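Local coordinates for protein tRNA (cytosine(72)-C(5))-methyltransferase (Pyrococcus horikoshii, PDB 5ZVE) that methylates the C5 position of cytosine 72 in several tRNAs, using S-adenosyl-L-methionine as the methyl donor, at residues L184-E194 / E345-S353; K196-A207 / L219-D229. One frame throughout, in Å; residues are numbered along the deposited sequence.

Contact 1: L184-E194 / E345-S353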
loop_
_atom_site.group_PDB
_atom_site.type_symbol
_atom_site.label_atom_id
_atom_site.label_comp_id
_atom_site.label_asym_id
_atom_site.label_seq_id
_atom_site.Cartn_x
_atom_site.Cartn_y
_atom_site.Cartn_z
ATOM N N LEU A 184 -0.579 1.795 7.996
ATOM C CA LEU A 184 -0.988 2.800 8.974
ATOM C C LEU A 184 -1.443 4.104 8.288
ATOM O O LEU A 184 -2.534 4.590 8.579
ATOM C CB LEU A 184 0.145 3.061 9.982
ATOM C CG LEU A 184 0.066 4.226 10.976
ATOM C CD1 LEU A 184 -1.213 4.192 11.750
ATOM C CD2 LEU A 184 1.233 4.204 11.946
ATOM N N PRO A 185 -0.627 4.670 7.370
ATOM C CA PRO A 185 -1.107 5.897 6.719
ATOM C C PRO A 185 -2.460 5.736 6.009
ATOM O O PRO A 185 -3.297 6.637 6.095
ATOM C CB PRO A 185 -0.001 6.224 5.708
ATOM C CG PRO A 185 0.896 5.042 5.676
ATOM C CD PRO A 185 0.755 4.349 6.968
ATOM N N SER A 186 -2.683 4.602 5.350
ATOM C CA SER A 186 -3.959 4.372 4.672
ATOM C C SER A 186 -5.133 4.340 5.651
ATOM O O SER A 186 -6.223 4.823 5.336
ATOM C CB SER A 186 -3.914 3.073 3.873
ATOM O OG SER A 186 -3.124 3.223 2.709
ATOM N N MET A 187 -4.907 3.779 6.838
ATOM C CA MET A 187 -5.935 3.734 7.869
ATOM C C MET A 187 -6.238 5.120 8.438
ATOM O O MET A 187 -7.394 5.465 8.673
ATOM C CB MET A 187 -5.510 2.794 8.987
ATOM C CG MET A 187 -5.604 1.331 8.628
ATOM S SD MET A 187 -5.448 0.310 10.104
ATOM C CE MET A 187 -3.667 0.190 10.253
ATOM N N VAL A 188 -5.193 5.907 8.664
ATOM C CA VAL A 188 -5.351 7.288 9.106
ATOM C C VAL A 188 -6.212 8.073 8.115
ATOM O O VAL A 188 -7.045 8.892 8.510
ATOM C CB VAL A 188 -3.981 7.984 9.279
ATOM C CG1 VAL A 188 -4.163 9.435 9.663
ATOM C CG2 VAL A 188 -3.147 7.265 10.332
ATOM N N THR A 189 -6.014 7.807 6.828
ATOM C CA THR A 189 -6.755 8.489 5.767
ATOM C C THR A 189 -8.272 8.398 5.962
ATOM O O THR A 189 -8.961 9.418 5.964
ATOM C CB THR A 189 -6.392 7.919 4.377
ATOM O OG1 THR A 189 -5.001 8.144 4.108
ATOM C CG2 THR A 189 -7.228 8.576 3.289
ATOM N N ALA A 190 -8.787 7.185 6.141
ATOM C CA ALA A 190 -10.227 6.988 6.316
ATOM C C ALA A 190 -10.735 7.644 7.598
ATOM O O ALA A 190 -11.837 8.189 7.634
ATOM C CB ALA A 190 -10.564 5.506 6.314
ATOM N N ARG A 191 -9.928 7.583 8.651
ATOM C CA ARG A 191 -10.264 8.250 9.906
ATOM C C ARG A 191 -10.376 9.765 9.732
ATOM O O ARG A 191 -11.336 10.389 10.185
ATOM C CB ARG A 191 -9.219 7.922 10.972
ATOM C CG ARG A 191 -9.428 6.578 11.639
ATOM C CD ARG A 191 -10.426 6.709 12.780
ATOM N NE ARG A 191 -10.564 5.464 13.528
ATOM C CZ ARG A 191 -11.308 5.332 14.618
ATOM N NH1 ARG A 191 -11.978 6.373 15.093
ATOM N NH2 ARG A 191 -11.379 4.163 15.233
ATOM N N VAL A 192 -9.383 10.341 9.068
ATOM C CA VAL A 192 -9.308 11.780 8.858
ATOM C C VAL A 192 -10.482 12.288 8.008
ATOM O O VAL A 192 -10.854 13.457 8.080
ATOM C CB VAL A 192 -7.941 12.142 8.211
ATOM C CG1 VAL A 192 -7.923 13.555 7.653
ATOM C CG2 VAL A 192 -6.813 11.928 9.223
ATOM N N LEU A 193 -11.108 11.384 7.264
ATOM C CA LEU A 193 -12.298 11.723 6.493
ATOM C C LEU A 193 -13.508 11.941 7.399
ATOM O O LEU A 193 -14.416 12.705 7.060
ATOM C CB LEU A 193 -12.608 10.629 5.470
ATOM C CG LEU A 193 -13.780 10.941 4.535
ATOM C CD1 LEU A 193 -13.503 12.197 3.719
ATOM C CD2 LEU A 193 -14.085 9.770 3.613
ATOM N N GLU A 194 -13.497 11.276 8.552
ATOM C CA GLU A 194 -14.593 11.333 9.522
ATOM C C GLU A 194 -15.963 11.105 8.883
ATOM O O GLU A 194 -16.827 11.978 8.946
ATOM C CB GLU A 194 -14.596 12.678 10.254
ATOM C CG GLU A 194 -13.312 13.010 10.996
ATOM C CD GLU A 194 -13.416 14.323 11.761
ATOM O OE1 GLU A 194 -14.551 14.785 12.001
ATOM O OE2 GLU A 194 -12.367 14.893 12.127
ATOM N N GLU A 345 -7.800 22.067 5.950
ATOM C CA GLU A 345 -8.354 21.864 7.281
ATOM C C GLU A 345 -7.480 20.925 8.101
ATOM O O GLU A 345 -6.865 19.997 7.567
ATOM C CB GLU A 345 -9.774 21.307 7.200
ATOM C CG GLU A 345 -10.739 22.173 6.420
ATOM C CD GLU A 345 -11.675 22.960 7.323
ATOM O OE1 GLU A 345 -12.483 22.325 8.035
ATOM O OE2 GLU A 345 -11.608 24.211 7.317
ATOM N N GLU A 346 -7.429 21.186 9.401
ATOM C CA GLU A 346 -6.705 20.347 10.346
ATOM C C GLU A 346 -7.209 18.911 10.286
ATOM O O GLU A 346 -8.415 18.669 10.266
ATOM C CB GLU A 346 -6.864 20.910 11.759
ATOM C CG GLU A 346 -5.962 20.304 12.806
ATOM C CD GLU A 346 -6.255 20.843 14.194
ATOM O OE1 GLU A 346 -7.426 20.768 14.625
ATOM O OE2 GLU A 346 -5.320 21.354 14.849
ATOM N N GLN A 347 -6.285 17.958 10.260
ATOM C CA GLN A 347 -6.664 16.554 10.250
ATOM C C GLN A 347 -6.770 16.046 11.684
ATOM O O GLN A 347 -5.996 16.451 12.552
ATOM C CB GLN A 347 -5.659 15.730 9.446
ATOM C CG GLN A 347 -5.557 16.149 7.986
ATOM C CD GLN A 347 -4.547 15.327 7.217
ATOM O OE1 GLN A 347 -4.162 14.239 7.643
ATOM N NE2 GLN A 347 -4.119 15.839 6.068
ATOM N N SER A 348 -7.729 15.156 11.924
ATOM C CA SER A 348 -8.078 14.750 13.281
ATOM C C SER A 348 -6.972 13.927 13.924
ATOM O O SER A 348 -6.784 13.972 15.139
ATOM C CB SER A 348 -9.384 13.957 13.285
ATOM O OG SER A 348 -9.268 12.781 12.499
ATOM N N ILE A 349 -6.245 13.178 13.104
ATOM C CA ILE A 349 -5.082 12.439 13.574
ATOM C C ILE A 349 -3.851 12.914 12.819
ATOM O O ILE A 349 -3.802 12.840 11.598
ATOM C CB ILE A 349 -5.254 10.918 13.379
ATOM C CG1 ILE A 349 -6.445 10.405 14.195
ATOM C CG2 ILE A 349 -3.974 10.179 13.752
ATOM C CD1 ILE A 349 -6.778 8.941 13.958
ATOM N N PHE A 350 -2.859 13.409 13.549
ATOM C CA PHE A 350 -1.620 13.848 12.927
ATOM C C PHE A 350 -0.434 13.243 13.656
ATOM O O PHE A 350 -0.019 13.739 14.702
ATOM C CB PHE A 350 -1.507 15.371 12.925
ATOM C CG PHE A 350 -0.623 15.907 11.831
ATOM C CD1 PHE A 350 0.750 15.705 11.865
ATOM C CD2 PHE A 350 -1.164 16.625 10.774
ATOM C CE1 PHE A 350 1.564 16.192 10.861
ATOM C CE2 PHE A 350 -0.357 17.120 9.771
ATOM C CZ PHE A 350 1.010 16.905 9.813
ATOM N N ILE A 351 0.112 12.169 13.097
ATOM C CA ILE A 351 1.266 11.517 13.693
ATOM C C ILE A 351 2.417 11.429 12.699
ATOM O O ILE A 351 3.479 10.901 13.012
ATOM C CB ILE A 351 0.908 10.106 14.201
ATOM C CG1 ILE A 351 0.349 9.247 13.065
ATOM C CG2 ILE A 351 -0.082 10.195 15.360
ATOM C CD1 ILE A 351 -0.286 7.946 13.525
ATOM N N GLY A 352 2.211 11.967 11.502
ATOM C CA GLY A 352 3.253 11.961 10.494
ATOM C C GLY A 352 4.104 13.209 10.564
ATOM O O GLY A 352 4.387 13.713 11.649
ATOM N N SER A 353 4.505 13.707 9.400
ATOM C CA SER A 353 5.295 14.930 9.297
ATOM C C SER A 353 4.508 16.014 8.575
ATOM O O SER A 353 3.546 15.718 7.865
ATOM C CB SER A 353 6.610 14.670 8.554
ATOM O OG SER A 353 7.482 13.858 9.317
HETATM O O HOH W 1 -10.298 14.813 10.200
#
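Helix 184-193, which leads into the Rossmann-like methyltransferase fold of this RsmB/NOP enzyme, rests one flank on the loop between strands 342-344 and 353-355 through V188, V192, I349 and Q347. V192 makes the closest apolar approach: its CG1, turned anti to the backbone N (chi1 166°), lies 3.5 Å from CG of Q347, and the two side chains cross at a slant. The Q347 amide is held beyond the helix, by Q362 and the backbone O of I376, which fixes the aliphatic part against the valine. With an alanine at V192, both methyls that press on Q347 go, which is likely to open a gap over its CB and CG. One turn back, V188 sets CG1 4.1 Å from CB of I349 and directs CG2 to CD1 of I351. The CD1 tip of I349 touches CB of R191, whose guanidinium leads off to a salt bridge with E69. L184 closes the row, its CD1 4.3 Å from CD1 of I351. Polar links gather at the helix C-terminus, where a water accepts from the backbone N of S348 and donates to O of V192 at 2.6 Å and to OE2 of E194 at 2.8 Å.

Contact 2: K196-A207 / L219-D229. With SAH (S-adenosyl-L-homocysteine), chain C.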
loop_
_atom_site.group_PDB
_atom_site.type_symbol
_atom_site.label_atom_id
_atom_site.label_comp_id
_atom_site.label_asym_id
_atom_site.label_seq_id
_atom_site.Cartn_x
_atom_site.Cartn_y
_atom_site.Cartn_z
ATOM N N LYS A 196 -19.753 10.173 8.242
ATOM C CA LYS A 196 -20.945 10.100 9.079
ATOM C C LYS A 196 -22.029 9.339 8.328
ATOM O O LYS A 196 -22.096 9.402 7.099
ATOM C CB LYS A 196 -21.436 11.496 9.461
ATOM C CG LYS A 196 -20.390 12.347 10.161
ATOM C CD LYS A 196 -20.018 11.776 11.514
ATOM C CE LYS A 196 -18.692 12.340 11.994
ATOM N NZ LYS A 196 -18.546 13.785 11.670
ATOM N N GLU A 197 -22.860 8.611 9.068
ATOM C CA GLU A 197 -23.944 7.816 8.486
ATOM C C GLU A 197 -24.862 8.648 7.578
ATOM O O GLU A 197 -25.476 8.124 6.647
ATOM C CB GLU A 197 -24.749 7.150 9.611
ATOM C CG GLU A 197 -26.102 6.583 9.204
ATOM C CD GLU A 197 -26.859 5.981 10.374
ATOM O OE1 GLU A 197 -26.458 6.222 11.534
ATOM O OE2 GLU A 197 -27.853 5.263 10.134
ATOM N N ASP A 198 -24.919 9.952 7.832
ATOM C CA ASP A 198 -25.752 10.855 7.048
ATOM C C ASP A 198 -25.091 11.262 5.734
ATOM O O ASP A 198 -25.776 11.549 4.751
ATOM C CB ASP A 198 -26.085 12.110 7.856
ATOM C CG ASP A 198 -27.036 11.830 8.993
ATOM O OD1 ASP A 198 -27.681 10.760 8.974
ATOM O OD2 ASP A 198 -27.134 12.676 9.908
ATOM N N ASP A 199 -23.760 11.295 5.725
ATOM C CA ASP A 199 -23.015 11.846 4.597
ATOM C C ASP A 199 -23.286 11.104 3.298
ATOM O O ASP A 199 -23.357 9.874 3.270
ATOM C CB ASP A 199 -21.506 11.815 4.871
ATOM C CG ASP A 199 -21.087 12.750 5.985
ATOM O OD1 ASP A 199 -21.749 13.791 6.181
ATOM O OD2 ASP A 199 -20.077 12.453 6.656
ATOM N N VAL A 200 -23.433 11.863 2.219
ATOM C CA VAL A 200 -23.294 11.296 0.889
ATOM C C VAL A 200 -21.799 11.132 0.648
ATOM O O VAL A 200 -21.046 12.102 0.726
ATOM C CB VAL A 200 -23.937 12.179 -0.191
ATOM C CG1 VAL A 200 -23.831 11.515 -1.553
ATOM C CG2 VAL A 200 -25.394 12.452 0.159
ATOM N N ILE A 201 -21.371 9.903 0.379
ATOM C CA ILE A 201 -19.947 9.570 0.383
ATOM C C ILE A 201 -19.490 8.928 -0.918
ATOM O O ILE A 201 -20.113 7.986 -1.407
ATOM C CB ILE A 201 -19.610 8.608 1.548
ATOM C CG1 ILE A 201 -19.909 9.268 2.894
ATOM C CG2 ILE A 201 -18.164 8.157 1.474
ATOM C CD1 ILE A 201 -19.902 8.304 4.057
ATOM N N ILE A 202 -18.399 9.438 -1.480
ATOM C CA ILE A 202 -17.860 8.876 -2.710
ATOM C C ILE A 202 -16.374 8.546 -2.612
ATOM O O ILE A 202 -15.555 9.408 -2.293
ATOM C CB ILE A 202 -18.055 9.826 -3.902
ATOM C CG1 ILE A 202 -19.534 10.187 -4.073
ATOM C CG2 ILE A 202 -17.494 9.190 -5.169
ATOM C CD1 ILE A 202 -19.794 11.122 -5.241
ATOM N N ASP A 203 -16.045 7.288 -2.885
ATOM C CA ASP A 203 -14.667 6.847 -3.076
ATOM C C ASP A 203 -14.449 6.673 -4.579
ATOM O O ASP A 203 -14.948 5.716 -5.167
ATOM C CB ASP A 203 -14.415 5.542 -2.310
ATOM C CG ASP A 203 -12.943 5.214 -2.160
ATOM O OD1 ASP A 203 -12.102 5.829 -2.848
ATOM O OD2 ASP A 203 -12.627 4.338 -1.328
ATOM N N MET A 204 -13.717 7.591 -5.207
ATOM C CA MET A 204 -13.714 7.640 -6.669
ATOM C C MET A 204 -12.572 6.865 -7.308
ATOM O O MET A 204 -12.484 6.781 -8.528
ATOM C CB MET A 204 -13.668 9.089 -7.173
ATOM C CG MET A 204 -12.611 9.975 -6.537
ATOM S SD MET A 204 -12.680 11.649 -7.225
ATOM C CE MET A 204 -14.318 12.109 -6.750
ATOM N N ALA A 205 -11.709 6.288 -6.482
ATOM C CA ALA A 205 -10.714 5.338 -6.953
ATOM C C ALA A 205 -10.567 4.283 -5.875
ATOM O O ALA A 205 -9.595 4.284 -5.117
ATOM C CB ALA A 205 -9.392 6.023 -7.238
ATOM N N ALA A 206 -11.535 3.374 -5.817
ATOM C CA ALA A 206 -11.807 2.642 -4.586
ATOM C C ALA A 206 -11.222 1.238 -4.527
ATOM O O ALA A 206 -10.931 0.751 -3.439
ATOM C CB ALA A 206 -13.310 2.577 -4.363
ATOM N N ALA A 207 -11.031 0.595 -5.675
ATOM C CA ALA A 207 -10.599 -0.802 -5.691
ATOM C C ALA A 207 -9.122 -0.933 -5.325
ATOM O O ALA A 207 -8.323 -0.069 -5.680
ATOM C CB ALA A 207 -10.871 -1.423 -7.053
ATOM N N LEU A 219 -18.755 3.421 9.670
ATOM C CA LEU A 219 -20.182 3.718 9.580
ATOM C C LEU A 219 -21.011 2.632 10.255
ATOM O O LEU A 219 -22.222 2.781 10.427
ATOM C CB LEU A 219 -20.611 3.868 8.118
ATOM C CG LEU A 219 -20.083 5.081 7.349
ATOM C CD1 LEU A 219 -20.820 5.226 6.031
ATOM C CD2 LEU A 219 -20.210 6.341 8.176
ATOM N N GLU A 220 -20.340 1.542 10.620
ATOM C CA GLU A 220 -20.973 0.372 11.221
ATOM C C GLU A 220 -22.035 -0.174 10.278
ATOM O O GLU A 220 -23.137 -0.527 10.691
ATOM C CB GLU A 220 -21.560 0.711 12.593
ATOM C CG GLU A 220 -20.494 1.075 13.618
ATOM C CD GLU A 220 -21.078 1.536 14.939
ATOM O OE1 GLU A 220 -22.226 2.024 14.943
ATOM O OE2 GLU A 220 -20.385 1.415 15.972
ATOM N N ASN A 221 -21.666 -0.240 9.002
ATOM C CA ASN A 221 -22.518 -0.754 7.934
ATOM C C ASN A 221 -23.819 0.027 7.742
ATOM O O ASN A 221 -24.756 -0.472 7.123
ATOM C CB ASN A 221 -22.824 -2.238 8.170
ATOM C CG ASN A 221 -22.028 -3.142 7.254
ATOM O OD1 ASN A 221 -21.553 -2.707 6.206
ATOM N ND2 ASN A 221 -21.877 -4.405 7.640
ATOM N N LYS A 222 -23.877 1.245 8.273
ATOM C CA LYS A 222 -25.020 2.122 8.027
ATOM C C LYS A 222 -24.735 3.071 6.862
ATOM O O LYS A 222 -23.593 3.213 6.433
ATOM C CB LYS A 222 -25.368 2.921 9.284
ATOM C CG LYS A 222 -25.372 2.096 10.562
ATOM C CD LYS A 222 -26.531 1.110 10.599
ATOM C CE LYS A 222 -27.852 1.829 10.805
ATOM N NZ LYS A 222 -27.796 2.756 11.971
ATOM N N GLY A 223 -25.769 3.755 6.383
ATOM C CA GLY A 223 -25.612 4.685 5.280
ATOM C C GLY A 223 -25.315 4.008 3.955
ATOM O O GLY A 223 -25.676 2.852 3.733
ATOM N N GLU A 224 -24.668 4.743 3.058
ATOM C CA GLU A 224 -24.269 4.189 1.771
ATOM C C GLU A 224 -22.946 4.796 1.323
ATOM O O GLU A 224 -22.691 5.986 1.529
ATOM C CB GLU A 224 -25.356 4.428 0.713
ATOM C CG GLU A 224 -24.933 4.100 -0.721
ATOM C CD GLU A 224 -26.021 4.384 -1.745
ATOM O OE1 GLU A 224 -26.745 3.439 -2.127
ATOM O OE2 GLU A 224 -26.143 5.550 -2.181
ATOM N N ILE A 225 -22.099 3.961 0.730
ATOM C CA ILE A 225 -20.843 4.416 0.159
ATOM C C ILE A 225 -20.830 4.113 -1.329
ATOM O O ILE A 225 -21.050 2.974 -1.745
ATOM C CB ILE A 225 -19.630 3.744 0.819
ATOM C CG1 ILE A 225 -19.691 3.892 2.340
ATOM C CG2 ILE A 225 -18.337 4.322 0.260
ATOM C CD1 ILE A 225 -18.688 3.010 3.071
ATOM N N ILE A 226 -20.584 5.137 -2.132
ATOM C CA ILE A 226 -20.443 4.945 -3.563
ATOM C C ILE A 226 -18.979 4.757 -3.902
ATOM O O ILE A 226 -18.159 5.637 -3.641
ATOM C CB ILE A 226 -21.010 6.129 -4.348
ATOM C CG1 ILE A 226 -22.504 6.267 -4.063
ATOM C CG2 ILE A 226 -20.755 5.943 -5.835
ATOM C CD1 ILE A 226 -23.077 7.569 -4.500
ATOM N N ALA A 227 -18.654 3.608 -4.484
ATOM C CA ALA A 227 -17.266 3.267 -4.763
ATOM C C ALA A 227 -17.017 3.123 -6.255
ATOM O O ALA A 227 -17.630 2.294 -6.925
ATOM C CB ALA A 227 -16.885 1.990 -4.041
ATOM N N ILE A 228 -16.104 3.939 -6.766
ATOM C CA ILE A 228 -15.844 4.003 -8.197
ATOM C C ILE A 228 -14.485 3.419 -8.548
ATOM O O ILE A 228 -13.507 3.661 -7.848
ATOM C CB ILE A 228 -15.900 5.462 -8.695
ATOM C CG1 ILE A 228 -17.254 6.087 -8.363
ATOM C CG2 ILE A 228 -15.595 5.547 -10.179
ATOM C CD1 ILE A 228 -17.323 7.555 -8.651
ATOM N N ASP A 229 -14.423 2.662 -9.637
ATOM C CA ASP A 229 -13.147 2.268 -10.216
ATOM C C ASP A 229 -13.317 1.946 -11.696
ATOM O O ASP A 229 -14.385 1.514 -12.123
ATOM C CB ASP A 229 -12.544 1.072 -9.485
ATOM C CG ASP A 229 -11.032 1.056 -9.563
ATOM O OD1 ASP A 229 -10.490 0.637 -10.608
ATOM O OD2 ASP A 229 -10.382 1.465 -8.579
HETATM N N SAH C . -8.140 3.299 -2.688
HETATM C CA SAH C . -7.835 1.904 -2.985
HETATM C CB SAH C . -6.620 1.784 -3.905
HETATM C CG SAH C . -6.511 2.831 -5.017
HETATM S SD SAH C . -5.290 2.330 -6.254
HETATM C C SAH C . -7.657 1.051 -1.725
HETATM O O SAH C . -7.521 1.564 -0.615
HETATM O OXT SAH C . -7.649 -0.178 -1.787
HETATM C "C5'" SAH C . -5.902 3.494 -7.506
HETATM C "C4'" SAH C . -7.092 2.981 -8.314
HETATM O "O4'" SAH C . -7.504 3.967 -9.239
HETATM C "C3'" SAH C . -6.809 1.728 -9.134
HETATM O "O3'" SAH C . -7.610 0.675 -8.652
HETATM C "C2'" SAH C . -7.247 2.056 -10.549
HETATM O "O2'" SAH C . -8.075 1.037 -11.052
HETATM C "C1'" SAH C . -8.056 3.324 -10.370
HETATM N N9 SAH C . -8.064 4.210 -11.554
HETATM C C8 SAH C . -7.020 4.555 -12.375
HETATM N N7 SAH C . -7.483 5.399 -13.329
HETATM C C5 SAH C . -8.805 5.597 -13.129
HETATM C C6 SAH C . -9.759 6.354 -13.799
HETATM N N6 SAH C . -9.432 7.076 -14.869
HETATM N N1 SAH C . -11.060 6.356 -13.343
HETATM C C2 SAH C . -11.409 5.611 -12.233
HETATM N N3 SAH C . -10.459 4.861 -11.575
HETATM C C4 SAH C . -9.178 4.855 -12.017
HETATM O O HOH W 2 -23.559 4.920 11.855
HETATM O O HOH W 3 -23.057 7.438 -0.679
#
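The D229 carboxylate, at the end of strand 225-229, joins the strand pair to the cofactor product in a beta-alpha-beta unit of the Rossmann-like methyltransferase fold. Its OD1 takes a very short 2.5 Å hydrogen bond from O2' of S-adenosyl-L-homocysteine, while OD2 lies 2.9 Å from the ribose O3' and accepts the backbone N of A207 at 3.1 Å, from above the carboxylate plane. With CG anti to the backbone N (chi1 -152°), the carboxylate turns toward the loop after strand 201-203, where O of A205 receives the ligand amino group. S231 N also binds OD1, so protein as well as ribose steadies this acid. Behind the site the strands run parallel: I226 N bonds to O of I201, D203 N to O of I226 at 2.8 Å, and I228 N to O of D203 at 2.7 Å. Past the strand end the pattern slips: A206 N, not A205 N, bonds to O of I228. At the far end, K222, bent along its whole chain, brings NZ to OE2 of E197 in an exposed salt bridge of 3.1 Å. Packing fills both faces of the sheet. On one, CG2 of I202 meets CD1 of I228; V253 of the next strand covers I226 and I228. On the other, where helix 210-218 covers I225, the CG2 methyls of I201 and I225 touch, CB of A206 lies 3.6 Å from CB of A227, and I201 and L219 meet tip to tip through their CD1 methyls, 3.8 Å apart.

Both contacts belong to the catalytic domain, but contact 2 is mainly buried within its parallel sheet, whereas contact 1 is a partly buried flank where a helix meets an irregular loop. Their centres lie about 17 Å apart. Helix 184-193 and strand 201-203 are consecutive in the chain, and contact 2 is nested within the long loop that contact 1 closes; the two come together where O of E194 lies 4.0 Å from OD2 of D199, a carboxylate salt-bridged to K269. Contact 1 relies on branched apolar side chains plus a bridging water. Contact 2 instead combines regular backbone bonding with direct cofactor binding. Helix 210-218 touches both, through R191 and I225 respectively.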